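Local coordinates for protein malate dehydrogenase (Pyrococcus horikoshii, PDB 1V9N) that catalyses the reversible NAD-dependent oxidation of (S)-malate to oxaloacetate, working as a homodimer of the LDH2/MDH2 oxidoreductase family, at residues A[102-107]-A[280-285]; A[161-166]-A[227-232]. One frame throughout, in Å; residues are numbered along the deposited sequence.

Interaction 1: residues A[102-107]-A[280-285]; sequences YRSMKL and HFFMVI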
ATOM      1  N   TYR A 102      -9.034  -4.155 -18.607  1.00 16.99           N
ATOM      2  CA  TYR A 102      -9.519  -5.525 -18.768  1.00 18.26           C
ATOM      3  C   TYR A 102      -8.487  -6.383 -19.504  1.00 17.00           C
ATOM      4  O   TYR A 102      -8.161  -7.485 -19.070  1.00 16.40           O
ATOM      5  CB  TYR A 102     -10.825  -5.536 -19.566  1.00 19.18           C
ATOM      6  CG  TYR A 102     -11.431  -6.916 -19.737  1.00 21.74           C
ATOM      7  CD1 TYR A 102     -12.227  -7.478 -18.737  1.00 24.34           C
ATOM      8  CD2 TYR A 102     -11.207  -7.662 -20.895  1.00 23.30           C
ATOM      9  CE1 TYR A 102     -12.792  -8.744 -18.886  1.00 25.39           C
ATOM     10  CE2 TYR A 102     -11.767  -8.937 -21.053  1.00 25.81           C
ATOM     11  CZ  TYR A 102     -12.560  -9.464 -20.041  1.00 26.95           C
ATOM     12  OH  TYR A 102     -13.144 -10.703 -20.190  1.00 33.03           O
ATOM     13  N   ARG A 103      -7.980  -5.873 -20.622  1.00 18.71           N
ATOM     14  CA  ARG A 103      -6.989  -6.602 -21.415  1.00 19.97           C
ATOM     15  C   ARG A 103      -5.658  -6.713 -20.685  1.00 18.32           C
ATOM     16  O   ARG A 103      -4.971  -7.738 -20.779  1.00 18.78           O
ATOM     17  CB  ARG A 103      -6.771  -5.918 -22.775  1.00 23.04           C
ATOM     18  CG  ARG A 103      -8.019  -5.850 -23.644  1.00 28.25           C
ATOM     19  CD  ARG A 103      -8.535  -7.240 -23.991  1.00 34.81           C
ATOM     20  NE  ARG A 103      -9.907  -7.195 -24.498  1.00 40.11           N
ATOM     21  CZ  ARG A 103     -10.640  -8.268 -24.778  1.00 41.53           C
ATOM     22  NH1 ARG A 103     -10.136  -9.485 -24.604  1.00 41.81           N
ATOM     23  NH2 ARG A 103     -11.885  -8.125 -25.222  1.00 41.43           N
ATOM     24  N   SER A 104      -5.290  -5.659 -19.962  1.00 14.82           N
ATOM     25  CA  SER A 104      -4.042  -5.663 -19.210  1.00 15.35           C
ATOM     26  C   SER A 104      -4.098  -6.690 -18.079  1.00 16.28           C
ATOM     27  O   SER A 104      -3.136  -7.424 -17.852  1.00 15.34           O
ATOM     28  CB  SER A 104      -3.763  -4.280 -18.619  1.00 14.55           C
ATOM     29  OG  SER A 104      -3.447  -3.344 -19.628  1.00 13.60           O
HETATM   30  N   MSE A 105      -5.223  -6.744 -17.371  1.00 16.69           N
HETATM   31  CA  MSE A 105      -5.358  -7.689 -16.268  1.00 18.80           C
HETATM   32  C   MSE A 105      -5.431  -9.125 -16.783  1.00 18.23           C
HETATM   33  O   MSE A 105      -4.898 -10.031 -16.154  1.00 18.09           O
HETATM   34  CB  MSE A 105      -6.593  -7.363 -15.415  1.00 21.66           C
HETATM   35  CG  MSE A 105      -6.778  -8.297 -14.220  1.00 25.19           C
HETATM   36 SE   MSE A 105      -5.182  -8.477 -13.092  1.00 32.89          SE
HETATM   37  CE  MSE A 105      -5.563  -7.110 -11.781  1.00 25.56           C
ATOM     38  N   LYS A 106      -6.098  -9.330 -17.918  1.00 18.50           N
ATOM     39  CA  LYS A 106      -6.188 -10.664 -18.512  1.00 17.68           C
ATOM     40  C   LYS A 106      -4.775 -11.163 -18.827  1.00 17.24           C
ATOM     41  O   LYS A 106      -4.463 -12.331 -18.621  1.00 17.21           O
ATOM     42  CB  LYS A 106      -7.010 -10.634 -19.809  1.00 18.21           C
ATOM     43  CG  LYS A 106      -8.516 -10.640 -19.614  1.00 22.42           C
ATOM     44  CD  LYS A 106      -8.982 -11.962 -19.008  1.00 26.51           C
ATOM     45  CE  LYS A 106     -10.495 -11.994 -18.826  1.00 30.40           C
ATOM     46  NZ  LYS A 106     -10.979 -13.317 -18.318  1.00 32.45           N
ATOM     47  N   LEU A 107      -3.922 -10.272 -19.324  1.00 16.05           N
ATOM     48  CA  LEU A 107      -2.547 -10.644 -19.653  1.00 16.41           C
ATOM     49  C   LEU A 107      -1.742 -10.953 -18.389  1.00 16.24           C
ATOM     50  O   LEU A 107      -0.937 -11.885 -18.371  1.00 15.71           O
ATOM     51  CB  LEU A 107      -1.858  -9.526 -20.443  1.00 16.64           C
ATOM     52  CG  LEU A 107      -0.389  -9.772 -20.804  1.00 19.30           C
ATOM     53  CD1 LEU A 107      -0.279 -10.986 -21.732  1.00 19.78           C
ATOM     54  CD2 LEU A 107       0.184  -8.531 -21.477  1.00 19.50           C
ATOM     55  N   HIS A 280      -2.024   2.808 -15.282  1.00 17.83           N
ATOM     56  CA  HIS A 280      -2.456   1.776 -14.344  1.00 16.82           C
ATOM     57  C   HIS A 280      -1.349   0.779 -14.018  1.00 16.91           C
ATOM     58  O   HIS A 280      -0.379   0.637 -14.763  1.00 18.30           O
ATOM     59  CB  HIS A 280      -3.634   0.977 -14.914  1.00 16.52           C
ATOM     60  CG  HIS A 280      -4.654   1.800 -15.638  1.00 15.87           C
ATOM     61  ND1 HIS A 280      -5.250   2.913 -15.084  1.00 16.42           N
ATOM     62  CD2 HIS A 280      -5.221   1.638 -16.857  1.00 14.71           C
ATOM     63  CE1 HIS A 280      -6.138   3.400 -15.931  1.00 17.15           C
ATOM     64  NE2 HIS A 280      -6.140   2.645 -17.015  1.00 16.80           N
ATOM     65  N   PHE A 281      -1.527   0.081 -12.902  1.00 16.99           N
ATOM     66  CA  PHE A 281      -0.590  -0.942 -12.438  1.00 15.84           C
ATOM     67  C   PHE A 281      -1.422  -2.187 -12.131  1.00 17.29           C
ATOM     68  O   PHE A 281      -2.432  -2.102 -11.436  1.00 15.20           O
ATOM     69  CB  PHE A 281       0.121  -0.483 -11.159  1.00 14.80           C
ATOM     70  CG  PHE A 281       1.017  -1.532 -10.545  1.00 15.73           C
ATOM     71  CD1 PHE A 281       2.331  -1.686 -10.974  1.00 15.29           C
ATOM     72  CD2 PHE A 281       0.535  -2.377  -9.547  1.00 16.93           C
ATOM     73  CE1 PHE A 281       3.158  -2.664 -10.420  1.00 17.38           C
ATOM     74  CE2 PHE A 281       1.352  -3.361  -8.984  1.00 20.21           C
ATOM     75  CZ  PHE A 281       2.669  -3.504  -9.423  1.00 18.78           C
ATOM     76  N   PHE A 282      -1.008  -3.333 -12.661  1.00 16.49           N
ATOM     77  CA  PHE A 282      -1.716  -4.588 -12.420  1.00 15.03           C
ATOM     78  C   PHE A 282      -0.699  -5.637 -12.004  1.00 15.71           C
ATOM     79  O   PHE A 282       0.368  -5.766 -12.613  1.00 15.53           O
ATOM     80  CB  PHE A 282      -2.442  -5.057 -13.687  1.00 15.10           C
ATOM     81  CG  PHE A 282      -3.386  -4.034 -14.259  1.00 17.70           C
ATOM     82  CD1 PHE A 282      -4.652  -3.847 -13.711  1.00 17.26           C
ATOM     83  CD2 PHE A 282      -2.993  -3.231 -15.328  1.00 16.56           C
ATOM     84  CE1 PHE A 282      -5.513  -2.872 -14.218  1.00 17.21           C
ATOM     85  CE2 PHE A 282      -3.846  -2.253 -15.843  1.00 17.20           C
ATOM     86  CZ  PHE A 282      -5.109  -2.076 -15.284  1.00 16.69           C
HETATM   87  N   MSE A 283      -1.025  -6.385 -10.959  1.00 14.65           N
HETATM   88  CA  MSE A 283      -0.131  -7.421 -10.484  1.00 14.82           C
HETATM   89  C   MSE A 283      -0.926  -8.633 -10.035  1.00 15.82           C
HETATM   90  O   MSE A 283      -1.904  -8.516  -9.289  1.00 13.92           O
HETATM   91  CB  MSE A 283       0.710  -6.907  -9.324  1.00 19.01           C
HETATM   92  CG  MSE A 283       1.692  -7.923  -8.789  1.00 27.61           C
HETATM   93 SE   MSE A 283       2.638  -7.193  -7.292  1.00 40.65          SE
HETATM   94  CE  MSE A 283       2.333  -8.599  -6.002  1.00 33.66           C
ATOM     95  N   VAL A 284      -0.498  -9.801 -10.493  1.00 12.93           N
ATOM     96  CA  VAL A 284      -1.169 -11.041 -10.140  1.00 13.76           C
ATOM     97  C   VAL A 284      -0.162 -12.032  -9.595  1.00 14.19           C
ATOM     98  O   VAL A 284       0.943 -12.174 -10.120  1.00 13.52           O
ATOM     99  CB  VAL A 284      -1.862 -11.675 -11.371  1.00 12.98           C
ATOM    100  CG1 VAL A 284      -2.575 -12.964 -10.979  1.00 10.88           C
ATOM    101  CG2 VAL A 284      -2.837 -10.688 -11.972  1.00 11.93           C
ATOM    102  N   ILE A 285      -0.546 -12.711  -8.524  1.00 15.43           N
ATOM    103  CA  ILE A 285       0.306 -13.723  -7.939  1.00 15.79           C
ATOM    104  C   ILE A 285      -0.487 -15.017  -8.001  1.00 16.90           C
ATOM    105  O   ILE A 285      -1.580 -15.106  -7.441  1.00 16.24           O
ATOM    106  CB  ILE A 285       0.653 -13.402  -6.467  1.00 15.44           C
ATOM    107  CG1 ILE A 285       1.479 -12.111  -6.388  1.00 17.30           C
ATOM    108  CG2 ILE A 285       1.438 -14.558  -5.855  1.00 18.07           C
ATOM    109  CD1 ILE A 285       1.840 -11.695  -4.957  1.00 15.56           C
TER

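Interaction 2: residues A[161-166]-A[227-232]; sequences IERILG and GGALLP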
ATOM      1  N   ILE A 161      -0.672  23.182  -0.186  1.00 35.68           N
ATOM      2  CA  ILE A 161      -2.081  23.512  -0.363  1.00 38.10           C
ATOM      3  C   ILE A 161      -2.603  23.341  -1.788  1.00 37.84           C
ATOM      4  O   ILE A 161      -3.800  23.483  -2.030  1.00 39.14           O
ATOM      5  CB  ILE A 161      -2.360  24.966   0.094  1.00 38.12           C
ATOM      6  CG1 ILE A 161      -1.534  25.948  -0.736  1.00 39.17           C
ATOM      7  CG2 ILE A 161      -2.000  25.122   1.561  1.00 39.07           C
ATOM      8  CD1 ILE A 161      -1.703  27.401  -0.318  1.00 40.69           C
ATOM      9  N   GLU A 162      -1.713  23.040  -2.727  1.00 37.77           N
ATOM     10  CA  GLU A 162      -2.112  22.857  -4.124  1.00 36.68           C
ATOM     11  C   GLU A 162      -2.620  21.452  -4.418  1.00 35.68           C
ATOM     12  O   GLU A 162      -2.204  20.491  -3.776  1.00 35.72           O
ATOM     13  CB  GLU A 162      -0.934  23.099  -5.060  1.00 37.03           C
ATOM     14  CG  GLU A 162      -0.447  24.512  -5.186  1.00 40.99           C
ATOM     15  CD  GLU A 162       0.597  24.623  -6.280  1.00 43.15           C
ATOM     16  OE1 GLU A 162       0.277  24.278  -7.439  1.00 46.41           O
ATOM     17  OE2 GLU A 162       1.735  25.039  -5.987  1.00 44.04           O
ATOM     18  N   ARG A 163      -3.512  21.342  -5.399  1.00 34.12           N
ATOM     19  CA  ARG A 163      -4.013  20.041  -5.820  1.00 33.99           C
ATOM     20  C   ARG A 163      -2.902  19.530  -6.727  1.00 32.87           C
ATOM     21  O   ARG A 163      -2.752  20.009  -7.848  1.00 31.60           O
ATOM     22  CB  ARG A 163      -5.280  20.160  -6.668  1.00 34.70           C
ATOM     23  CG  ARG A 163      -6.534  20.638  -5.975  1.00 38.40           C
ATOM     24  CD  ARG A 163      -7.689  20.540  -6.964  1.00 40.15           C
ATOM     25  NE  ARG A 163      -8.964  20.994  -6.416  1.00 43.97           N
ATOM     26  CZ  ARG A 163     -10.108  20.974  -7.093  1.00 45.44           C
ATOM     27  NH1 ARG A 163     -10.135  20.522  -8.342  1.00 44.10           N
ATOM     28  NH2 ARG A 163     -11.226  21.402  -6.523  1.00 47.67           N
ATOM     29  N   ILE A 164      -2.114  18.574  -6.256  1.00 32.16           N
ATOM     30  CA  ILE A 164      -1.035  18.058  -7.087  1.00 31.53           C
ATOM     31  C   ILE A 164      -1.011  16.544  -7.198  1.00 28.81           C
ATOM     32  O   ILE A 164      -0.596  16.009  -8.223  1.00 25.71           O
ATOM     33  CB  ILE A 164       0.339  18.579  -6.593  1.00 34.40           C
ATOM     34  CG1 ILE A 164       0.569  19.982  -7.159  1.00 35.43           C
ATOM     35  CG2 ILE A 164       1.462  17.631  -7.004  1.00 35.77           C
ATOM     36  CD1 ILE A 164       1.966  20.496  -6.983  1.00 38.32           C
ATOM     37  N   LEU A 165      -1.464  15.860  -6.150  1.00 27.26           N
ATOM     38  CA  LEU A 165      -1.484  14.399  -6.140  1.00 25.05           C
ATOM     39  C   LEU A 165      -2.867  13.855  -6.496  1.00 24.23           C
ATOM     40  O   LEU A 165      -3.883  14.524  -6.290  1.00 22.87           O
ATOM     41  CB  LEU A 165      -1.082  13.884  -4.756  1.00 25.47           C
ATOM     42  CG  LEU A 165       0.234  14.414  -4.175  1.00 25.27           C
ATOM     43  CD1 LEU A 165       0.397  13.893  -2.761  1.00 25.04           C
ATOM     44  CD2 LEU A 165       1.403  13.982  -5.046  1.00 25.33           C
ATOM     45  N   GLY A 166      -2.904  12.634  -7.020  1.00 22.31           N
ATOM     46  CA  GLY A 166      -4.178  12.031  -7.368  1.00 21.74           C
ATOM     47  C   GLY A 166      -4.745  11.248  -6.198  1.00 21.26           C
ATOM     48  O   GLY A 166      -4.045  11.003  -5.217  1.00 22.18           O
ATOM     49  N   GLY A 227     -11.049  26.000  -5.741  1.00 54.27           N
ATOM     50  CA  GLY A 227      -9.632  26.055  -5.424  1.00 52.08           C
ATOM     51  C   GLY A 227      -9.235  25.256  -4.197  1.00 50.36           C
ATOM     52  O   GLY A 227      -8.133  25.423  -3.673  1.00 49.79           O
ATOM     53  N   GLY A 228     -10.132  24.391  -3.732  1.00 49.86           N
ATOM     54  CA  GLY A 228      -9.835  23.577  -2.566  1.00 48.05           C
ATOM     55  C   GLY A 228      -9.085  22.314  -2.950  1.00 46.75           C
ATOM     56  O   GLY A 228      -8.787  22.095  -4.125  1.00 46.24           O
ATOM     57  N   ALA A 229      -8.776  21.479  -1.963  1.00 45.54           N
ATOM     58  CA  ALA A 229      -8.057  20.236  -2.218  1.00 43.35           C
ATOM     59  C   ALA A 229      -8.393  19.187  -1.167  1.00 42.31           C
ATOM     60  O   ALA A 229      -8.735  19.518  -0.029  1.00 41.93           O
ATOM     61  CB  ALA A 229      -6.556  20.495  -2.234  1.00 42.68           C
ATOM     62  N   LEU A 230      -8.302  17.919  -1.559  1.00 39.76           N
ATOM     63  CA  LEU A 230      -8.580  16.819  -0.645  1.00 38.00           C
ATOM     64  C   LEU A 230      -7.352  16.575   0.221  1.00 36.14           C
ATOM     65  O   LEU A 230      -6.245  16.994  -0.123  1.00 36.31           O
ATOM     66  CB  LEU A 230      -8.925  15.543  -1.424  1.00 36.77           C
ATOM     67  CG  LEU A 230     -10.234  15.538  -2.218  1.00 36.27           C
ATOM     68  CD1 LEU A 230     -10.310  14.300  -3.101  1.00 34.22           C
ATOM     69  CD2 LEU A 230     -11.411  15.584  -1.258  1.00 35.10           C
ATOM     70  N   LEU A 231      -7.558  15.901   1.344  1.00 34.93           N
ATOM     71  CA  LEU A 231      -6.476  15.590   2.269  1.00 34.53           C
ATOM     72  C   LEU A 231      -6.073  14.121   2.089  1.00 31.74           C
ATOM     73  O   LEU A 231      -6.909  13.274   1.788  1.00 31.31           O
ATOM     74  CB  LEU A 231      -6.946  15.840   3.710  1.00 35.87           C
ATOM     75  CG  LEU A 231      -6.186  16.838   4.600  1.00 38.34           C
ATOM     76  CD1 LEU A 231      -5.928  18.141   3.864  1.00 37.19           C
ATOM     77  CD2 LEU A 231      -6.997  17.089   5.865  1.00 37.42           C
ATOM     78  N   PRO A 232      -4.778  13.807   2.252  1.00 30.08           N
ATOM     79  CA  PRO A 232      -4.324  12.421   2.099  1.00 30.16           C
ATOM     80  C   PRO A 232      -4.668  11.611   3.343  1.00 30.52           C
ATOM     81  O   PRO A 232      -4.811  12.176   4.432  1.00 29.74           O
ATOM     82  CB  PRO A 232      -2.819  12.576   1.927  1.00 30.34           C
ATOM     83  CG  PRO A 232      -2.523  13.736   2.833  1.00 30.46           C
ATOM     84  CD  PRO A 232      -3.639  14.707   2.500  1.00 27.77           C
TER

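Interaction 1: residues A[102-107]-A[280-285]
M105 on helix 102-107 and F282 on strand 280-285 bring the two backbones nearest each other, their CA atoms 6.1 Å apart, and the segment axes run in roughly the same direction at 28°. The contact is apolar, and the broad ring of F282 suits it by spanning two adjacent helix residues. S104 sets its CB 3.4 Å from CE2 of the F282 ring; so small a residue lets the helix lie close, and its hydroxyl is satisfied within the helix by the carbonyl of V100. Methionine, present here as selenomethionine, gives position 105 a long, flexible chain. The chain of M105 starts with CG anti to the backbone N (chi1 -179°) and bends at chi2 and chi3, bringing CE to the edge of the F282 ring, 3.9 Å from CD1, while SE meets CG2 of V284 at 3.4 Å. The β-branched V284 suits a strand and gives the M105 chain a compact methyl. Were F282 an alanine, S104 CB and the M105 methyl would probably lose their shared partner and a gap would open between helix and sheet. Strand 280-285 lies between strands 117-125 and 144-149 of the mixed sheet; helix 132-139 lies beside the helix carrying M105, sending Y134 and M137 against it.

Interaction 2: residues A[161-166]-A[227-232]
A single, very short hydrogen bond joins these two irregular segments: NE of R163 lies 2.5 Å from the carbonyl O of G228, a length that is doubtful and probably owes something to the model. The bond is nearly straight, 168° at the hydrogen. G228 O sits at the edge of the guanidinium, close to its plane, whereas the donor is tilted 23° from the carbonyl plane. R163 leaves its backbone turned to the side, and the extended run from CG to NE brings its end to the other segment. Arginine fits here because its planar head has several N-H groups: while NE serves G228, NH2 bonds to the carbonyl of V224, so one side chain holds two backbone carbonyls of the same loop region. The aliphatic part is used too, with CG 3.7 Å from CB of A229, a methyl small enough to sit beside the arginine stem. This same methyl lies 4.1 Å from I161 O. E162, whose CB points away from 227-232, accepts a bond at OE2 from R311 N of the second subunit. A classic beta bulge sets I164 and L165 both against V155, and L230 bonds by its backbone to L154 and A156, so the contact joins two connecting loops next to the dimer interface.

In the fold
After its N-terminal helices and the first two strands of the mixed sheet, the chain enters helix 97-115, which carries 102-107, then strand 117-125, helix 132-139 and strand 144-149. The loop after that strand holds 161-166. Strands 170-174 and 181-185 follow before the chain returns through 227-232, closing the smaller loop of interaction 2. Helix 242-258 leads on to strand 278-285, where interaction 1 closes the larger loop, so interaction 2 is nested within it. Their centres are 28 Å apart and they do not touch. Interaction 1 packs helix 97-115 on a face of the mixed sheet, at the inner strand 278-285, whereas interaction 2 joins two connecting loops. The second subunit touches strand 280-285 through F281, M283 and I285, and also the 161-166 loop.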